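Local coordinates for putative endonuclease/exonuclease/phosphatase family protein (PDB 3G6S) that probably acts as a nuclease or phosphoesterase of the DNase I-like endonuclease/exonuclease/phosphatase family, cleaving phosphate ester bonds, at residues A[2-14]-A[37-51]. Sequence-based numbering, arbitrary orientation.
Sequences TDVRWATFNIRYD and HELDIVGMQEVLHNQ
Trp6 and Ile41 start a parallel pairing running to Asn10 and Gln45, the two strand axes 17° apart. Gly43 N gives a 2.8 Å bond to Ala7 O, and Phe9 N one to Gly43 O. With helix 27-36 between them, these strands form a beta-alpha-beta unit within one of the two sheets of the DNase I-like fold. On the Trp6 face, Ile41 lies alongside the indole: CG2 sits over the ring rim and CD1 makes a CH-pi contact 4.0 Å from the six-membered centroid. Gln45 NE2 donates to Thr8 OG1, and a water bridges that hydroxyl to Gln45 OE1. On the opposite face, that of Phe9, the selenomethionine methyl Met44 CE touches the ring edge and packs on Ile11 CG2. Just before strand 41-45, Asp40 OD2 takes Arg5 N at 2.8 Å on its anti lone pair, and OD1 pairs with Lys87.

Just past strand 41-45, Glu46 crosses the Asn10 side chain obliquely. Its CB lies 3.3 Å from Asn10 OD1; CG and CD lie against both OD1 and ND2, CD coming within 3.1 Å of OD1. OE1 accepts Asn10 ND2 at 2.9 Å, from 58° out of the carboxylate plane. OE2 takes a weak bond from Tyr13 N and lies at the edge of the Tyr13 ring. CG of Asn10, anti to the backbone N (chi1 -174°), carries the amide toward Glu46 with OD1 placed to close an Asx turn, accepting Arg12 N at 2.9 Å; ND2 also bonds Asp172. With an alanine here, Glu46 OE1 and Asp172 would probably lose an amide donor, leaving the Glu46 carboxylate less firmly held and Arg12 N without its acceptor. Asn10 thus links two carboxylates, consistent with the acidic active site of relatives, where the equivalent glutamate binds a divalent metal.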
loop_
_atom_site.group_PDB
_atom_site.type_symbol
_atom_site.label_atom_id
_atom_site.label_comp_id
_atom_site.label_asym_id
_atom_site.label_seq_id
_atom_site.Cartn_x
_atom_site.Cartn_y
_atom_site.Cartn_z
ATOM N N THR A 2 -3.372 -8.565 -19.451
ATOM C CA THR A 2 -3.998 -8.282 -18.152
ATOM C C THR A 2 -3.665 -6.864 -17.653
ATOM O O THR A 2 -2.552 -6.611 -17.200
ATOM C CB THR A 2 -3.526 -9.313 -17.080
ATOM O OG1 THR A 2 -3.761 -10.645 -17.557
ATOM C CG2 THR A 2 -4.271 -9.119 -15.764
ATOM N N ASP A 3 -4.628 -5.948 -17.733
ATOM C CA ASP A 3 -4.415 -4.568 -17.290
ATOM C C ASP A 3 -5.004 -4.305 -15.908
ATOM O O ASP A 3 -6.119 -4.730 -15.608
ATOM C CB ASP A 3 -5.042 -3.594 -18.283
ATOM C CG ASP A 3 -4.337 -3.594 -19.611
ATOM O OD1 ASP A 3 -5.036 -3.524 -20.653
ATOM O OD2 ASP A 3 -3.083 -3.657 -19.613
ATOM N N VAL A 4 -4.263 -3.586 -15.074
ATOM C CA VAL A 4 -4.737 -3.288 -13.732
ATOM C C VAL A 4 -4.203 -1.966 -13.202
ATOM O O VAL A 4 -2.996 -1.735 -13.184
ATOM C CB VAL A 4 -4.352 -4.432 -12.752
ATOM C CG1 VAL A 4 -2.856 -4.627 -12.740
ATOM C CG2 VAL A 4 -4.854 -4.118 -11.364
ATOM N N ARG A 5 -5.107 -1.089 -12.788
ATOM C CA ARG A 5 -4.700 0.185 -12.230
ATOM C C ARG A 5 -4.532 -0.012 -10.723
ATOM O O ARG A 5 -5.502 -0.171 -9.989
ATOM C CB ARG A 5 -5.746 1.248 -12.518
ATOM C CG ARG A 5 -5.390 2.589 -11.937
ATOM C CD ARG A 5 -6.240 3.672 -12.557
ATOM N NE ARG A 5 -5.981 3.765 -13.983
ATOM C CZ ARG A 5 -6.712 4.479 -14.829
ATOM N NH1 ARG A 5 -7.758 5.165 -14.385
ATOM N NH2 ARG A 5 -6.395 4.510 -16.118
ATOM N N TRP A 6 -3.284 -0.006 -10.285
ATOM C CA TRP A 6 -2.928 -0.223 -8.896
ATOM C C TRP A 6 -2.726 1.096 -8.154
ATOM O O TRP A 6 -2.462 2.129 -8.773
ATOM C CB TRP A 6 -1.634 -1.029 -8.866
ATOM C CG TRP A 6 -1.563 -2.077 -7.798
ATOM C CD1 TRP A 6 -1.346 -1.888 -6.459
ATOM C CD2 TRP A 6 -1.642 -3.487 -7.996
ATOM N NE1 TRP A 6 -1.286 -3.100 -5.813
ATOM C CE2 TRP A 6 -1.482 -4.101 -6.732
ATOM C CE3 TRP A 6 -1.859 -4.298 -9.118
ATOM C CZ2 TRP A 6 -1.501 -5.489 -6.564
ATOM C CZ3 TRP A 6 -1.878 -5.675 -8.953
ATOM C CH2 TRP A 6 -1.713 -6.255 -7.680
ATOM N N ALA A 7 -2.843 1.060 -6.828
ATOM C CA ALA A 7 -2.639 2.266 -6.029
ATOM C C ALA A 7 -2.317 1.984 -4.567
ATOM O O ALA A 7 -2.887 1.083 -3.953
ATOM C CB ALA A 7 -3.867 3.167 -6.121
ATOM N N THR A 8 -1.384 2.757 -4.019
ATOM C CA THR A 8 -1.014 2.645 -2.614
ATOM C C THR A 8 -1.393 3.982 -1.988
ATOM O O THR A 8 -1.090 5.040 -2.548
ATOM C CB THR A 8 0.503 2.389 -2.416
ATOM O OG1 THR A 8 0.792 2.314 -1.012
ATOM C CG2 THR A 8 1.339 3.512 -3.037
ATOM N N PHE A 9 -2.049 3.943 -0.832
ATOM C CA PHE A 9 -2.483 5.174 -0.200
ATOM C C PHE A 9 -2.652 5.113 1.319
ATOM O O PHE A 9 -3.373 4.267 1.852
ATOM C CB PHE A 9 -3.795 5.603 -0.860
ATOM C CG PHE A 9 -4.329 6.906 -0.363
ATOM C CD1 PHE A 9 -3.475 7.980 -0.143
ATOM C CD2 PHE A 9 -5.693 7.072 -0.151
ATOM C CE1 PHE A 9 -3.969 9.210 0.287
ATOM C CE2 PHE A 9 -6.205 8.299 0.279
ATOM C CZ PHE A 9 -5.344 9.373 0.498
ATOM N N ASN A 10 -1.963 6.014 2.011
ATOM C CA ASN A 10 -2.041 6.116 3.470
ATOM C C ASN A 10 -3.179 7.113 3.701
ATOM O O ASN A 10 -3.094 8.264 3.278
ATOM C CB ASN A 10 -0.727 6.682 4.040
ATOM C CG ASN A 10 -0.697 6.685 5.573
ATOM O OD1 ASN A 10 -1.711 6.928 6.235
ATOM N ND2 ASN A 10 0.478 6.441 6.137
ATOM N N ILE A 11 -4.238 6.684 4.372
ATOM C CA ILE A 11 -5.367 7.568 4.586
ATOM C C ILE A 11 -5.355 8.368 5.884
ATOM O O ILE A 11 -6.264 9.157 6.123
ATOM C CB ILE A 11 -6.679 6.782 4.511
ATOM C CG1 ILE A 11 -6.748 5.761 5.637
ATOM C CG2 ILE A 11 -6.767 6.055 3.176
ATOM C CD1 ILE A 11 -8.074 5.068 5.718
ATOM N N ARG A 12 -4.329 8.180 6.713
ATOM C CA ARG A 12 -4.231 8.880 8.000
ATOM C C ARG A 12 -5.325 8.372 8.938
ATOM O O ARG A 12 -6.501 8.674 8.743
ATOM C CB ARG A 12 -4.391 10.390 7.804
ATOM C CG ARG A 12 -4.513 11.161 9.100
ATOM C CD ARG A 12 -3.243 11.116 9.915
ATOM N NE ARG A 12 -3.471 11.682 11.239
ATOM C CZ ARG A 12 -2.541 11.809 12.181
ATOM N NH1 ARG A 12 -1.297 11.413 11.954
ATOM N NH2 ARG A 12 -2.860 12.329 13.358
ATOM N N TYR A 13 -4.941 7.616 9.959
ATOM C CA TYR A 13 -5.922 7.068 10.886
ATOM C C TYR A 13 -6.844 8.135 11.475
ATOM O O TYR A 13 -6.471 9.307 11.588
ATOM C CB TYR A 13 -5.221 6.291 12.009
ATOM C CG TYR A 13 -4.550 7.160 13.038
ATOM C CD1 TYR A 13 -5.247 7.613 14.157
ATOM C CD2 TYR A 13 -3.217 7.534 12.895
ATOM C CE1 TYR A 13 -4.629 8.414 15.112
ATOM C CE2 TYR A 13 -2.589 8.336 13.842
ATOM C CZ TYR A 13 -3.297 8.771 14.947
ATOM O OH TYR A 13 -2.678 9.564 15.893
ATOM N N ASP A 14 -8.051 7.705 11.830
ATOM C CA ASP A 14 -9.080 8.562 12.416
ATOM C C ASP A 14 -8.636 9.132 13.760
ATOM O O ASP A 14 -8.488 8.397 14.736
ATOM C CB ASP A 14 -10.373 7.763 12.616
ATOM C CG ASP A 14 -11.514 8.610 13.170
ATOM O OD1 ASP A 14 -11.254 9.502 14.006
ATOM O OD2 ASP A 14 -12.679 8.369 12.779
ATOM N N HIS A 37 -11.110 7.591 -10.243
ATOM C CA HIS A 37 -9.934 7.135 -10.964
ATOM C C HIS A 37 -10.011 5.661 -11.307
ATOM O O HIS A 37 -9.072 5.098 -11.864
ATOM C CB HIS A 37 -8.675 7.426 -10.155
ATOM C CG HIS A 37 -8.309 8.878 -10.124
ATOM N ND1 HIS A 37 -9.019 9.806 -9.398
ATOM C CD2 HIS A 37 -7.336 9.563 -10.770
ATOM C CE1 HIS A 37 -8.501 11.007 -9.597
ATOM N NE2 HIS A 37 -7.480 10.887 -10.425
ATOM N N GLU A 38 -11.150 5.051 -10.986
ATOM C CA GLU A 38 -11.395 3.638 -11.259
ATOM C C GLU A 38 -10.271 2.717 -10.834
ATOM O O GLU A 38 -9.775 1.914 -11.621
ATOM C CB GLU A 38 -11.673 3.435 -12.739
ATOM C CG GLU A 38 -12.962 4.062 -13.181
ATOM C CD GLU A 38 -13.274 3.755 -14.616
ATOM O OE1 GLU A 38 -12.493 4.186 -15.497
ATOM O OE2 GLU A 38 -14.296 3.074 -14.858
ATOM N N LEU A 39 -9.875 2.840 -9.578
ATOM C CA LEU A 39 -8.823 2.006 -9.034
ATOM C C LEU A 39 -9.276 0.539 -9.021
ATOM O O LEU A 39 -10.381 0.237 -8.593
ATOM C CB LEU A 39 -8.488 2.496 -7.622
ATOM C CG LEU A 39 -7.366 3.537 -7.537
ATOM C CD1 LEU A 39 -7.433 4.514 -8.703
ATOM C CD2 LEU A 39 -7.457 4.262 -6.207
ATOM N N ASP A 40 -8.427 -0.359 -9.512
ATOM C CA ASP A 40 -8.742 -1.780 -9.548
ATOM C C ASP A 40 -8.340 -2.445 -8.246
ATOM O O ASP A 40 -9.078 -3.264 -7.697
ATOM C CB ASP A 40 -8.004 -2.482 -10.693
ATOM C CG ASP A 40 -8.596 -2.183 -12.055
ATOM O OD1 ASP A 40 -9.827 -2.324 -12.218
ATOM O OD2 ASP A 40 -7.817 -1.833 -12.973
ATOM N N ILE A 41 -7.151 -2.103 -7.766
ATOM C CA ILE A 41 -6.625 -2.666 -6.528
ATOM C C ILE A 41 -5.935 -1.560 -5.746
ATOM O O ILE A 41 -5.127 -0.812 -6.298
ATOM C CB ILE A 41 -5.630 -3.800 -6.808
ATOM C CG1 ILE A 41 -6.369 -4.953 -7.470
ATOM C CG2 ILE A 41 -4.991 -4.260 -5.513
ATOM C CD1 ILE A 41 -5.452 -6.061 -7.933
ATOM N N VAL A 42 -6.259 -1.460 -4.462
ATOM C CA VAL A 42 -5.689 -0.427 -3.615
ATOM C C VAL A 42 -5.166 -0.987 -2.301
ATOM O O VAL A 42 -5.876 -1.704 -1.603
ATOM C CB VAL A 42 -6.745 0.646 -3.260
ATOM C CG1 VAL A 42 -6.073 1.819 -2.562
ATOM C CG2 VAL A 42 -7.479 1.097 -4.496
ATOM N N GLY A 43 -3.922 -0.664 -1.971
ATOM C CA GLY A 43 -3.361 -1.096 -0.707
ATOM C C GLY A 43 -3.309 0.175 0.115
ATOM O O GLY A 43 -2.637 1.127 -0.279
HETATM N N MSE A 44 -4.022 0.222 1.234
HETATM C CA MSE A 44 -4.044 1.427 2.062
HETATM C C MSE A 44 -3.396 1.202 3.418
HETATM O O MSE A 44 -3.419 0.094 3.942
HETATM C CB MSE A 44 -5.488 1.885 2.262
HETATM C CG MSE A 44 -6.226 2.147 0.966
HETATM SE SE MSE A 44 -8.139 2.461 1.206
HETATM C CE MSE A 44 -8.212 4.325 0.771
ATOM N N GLN A 45 -2.811 2.249 3.988
ATOM C CA GLN A 45 -2.190 2.117 5.301
ATOM C C GLN A 45 -2.898 3.004 6.332
ATOM O O GLN A 45 -3.682 3.884 5.965
ATOM C CB GLN A 45 -0.701 2.476 5.230
ATOM C CG GLN A 45 0.108 1.701 4.185
ATOM C CD GLN A 45 -0.151 2.191 2.763
ATOM O OE1 GLN A 45 -0.296 3.390 2.535
ATOM N NE2 GLN A 45 -0.178 1.268 1.800
ATOM N N GLU A 46 -2.617 2.763 7.614
ATOM C CA GLU A 46 -3.216 3.517 8.724
ATOM C C GLU A 46 -4.745 3.516 8.688
ATOM O O GLU A 46 -5.376 4.565 8.763
ATOM C CB GLU A 46 -2.713 4.973 8.732
ATOM C CG GLU A 46 -1.205 5.146 8.896
ATOM C CD GLU A 46 -0.793 6.581 9.222
ATOM O OE1 GLU A 46 0.394 6.932 9.004
ATOM O OE2 GLU A 46 -1.648 7.362 9.709
ATOM N N VAL A 47 -5.345 2.343 8.574
ATOM C CA VAL A 47 -6.796 2.273 8.513
ATOM C C VAL A 47 -7.382 1.625 9.774
ATOM O O VAL A 47 -7.162 0.442 10.040
ATOM C CB VAL A 47 -7.240 1.489 7.249
ATOM C CG1 VAL A 47 -8.735 1.612 7.046
ATOM C CG2 VAL A 47 -6.484 2.015 6.018
ATOM N N LEU A 48 -8.117 2.404 10.563
ATOM C CA LEU A 48 -8.729 1.869 11.779
ATOM C C LEU A 48 -10.026 1.148 11.408
ATOM O O LEU A 48 -10.602 1.381 10.337
ATOM C CB LEU A 48 -9.006 2.997 12.781
ATOM C CG LEU A 48 -7.760 3.672 13.369
ATOM C CD1 LEU A 48 -8.163 4.828 14.270
ATOM C CD2 LEU A 48 -6.941 2.654 14.140
ATOM N N HIS A 49 -10.485 0.279 12.302
ATOM C CA HIS A 49 -11.692 -0.495 12.052
ATOM C C HIS A 49 -12.921 0.301 11.601
ATOM O O HIS A 49 -13.643 -0.120 10.693
ATOM C CB HIS A 49 -12.059 -1.337 13.271
ATOM C CG HIS A 49 -13.244 -2.212 13.031
ATOM N ND1 HIS A 49 -14.537 -1.753 13.154
ATOM C CD2 HIS A 49 -13.334 -3.479 12.565
ATOM C CE1 HIS A 49 -15.374 -2.702 12.772
ATOM N NE2 HIS A 49 -14.671 -3.758 12.409
ATOM N N ASN A 50 -13.170 1.446 12.219
ATOM C CA ASN A 50 -14.318 2.230 11.809
ATOM C C ASN A 50 -14.071 2.770 10.408
ATOM O O ASN A 50 -15.002 2.865 9.611
ATOM C CB ASN A 50 -14.549 3.368 12.792
ATOM C CG ASN A 50 -13.378 4.297 12.872
ATOM O OD1 ASN A 50 -13.253 5.219 12.067
ATOM N ND2 ASN A 50 -12.495 4.060 13.840
ATOM N N GLN A 51 -12.816 3.108 10.102
ATOM C CA GLN A 51 -12.472 3.626 8.773
ATOM C C GLN A 51 -12.560 2.496 7.740
ATOM O O GLN A 51 -12.965 2.711 6.595
ATOM C CB GLN A 51 -11.058 4.208 8.744
ATOM C CG GLN A 51 -10.800 5.290 9.761
ATOM C CD GLN A 51 -9.391 5.820 9.694
ATOM O OE1 GLN A 51 -9.104 6.744 8.942
ATOM N NE2 GLN A 51 -8.493 5.221 10.465
HETATM O O HOH W 1 0.963 4.591 0.443
#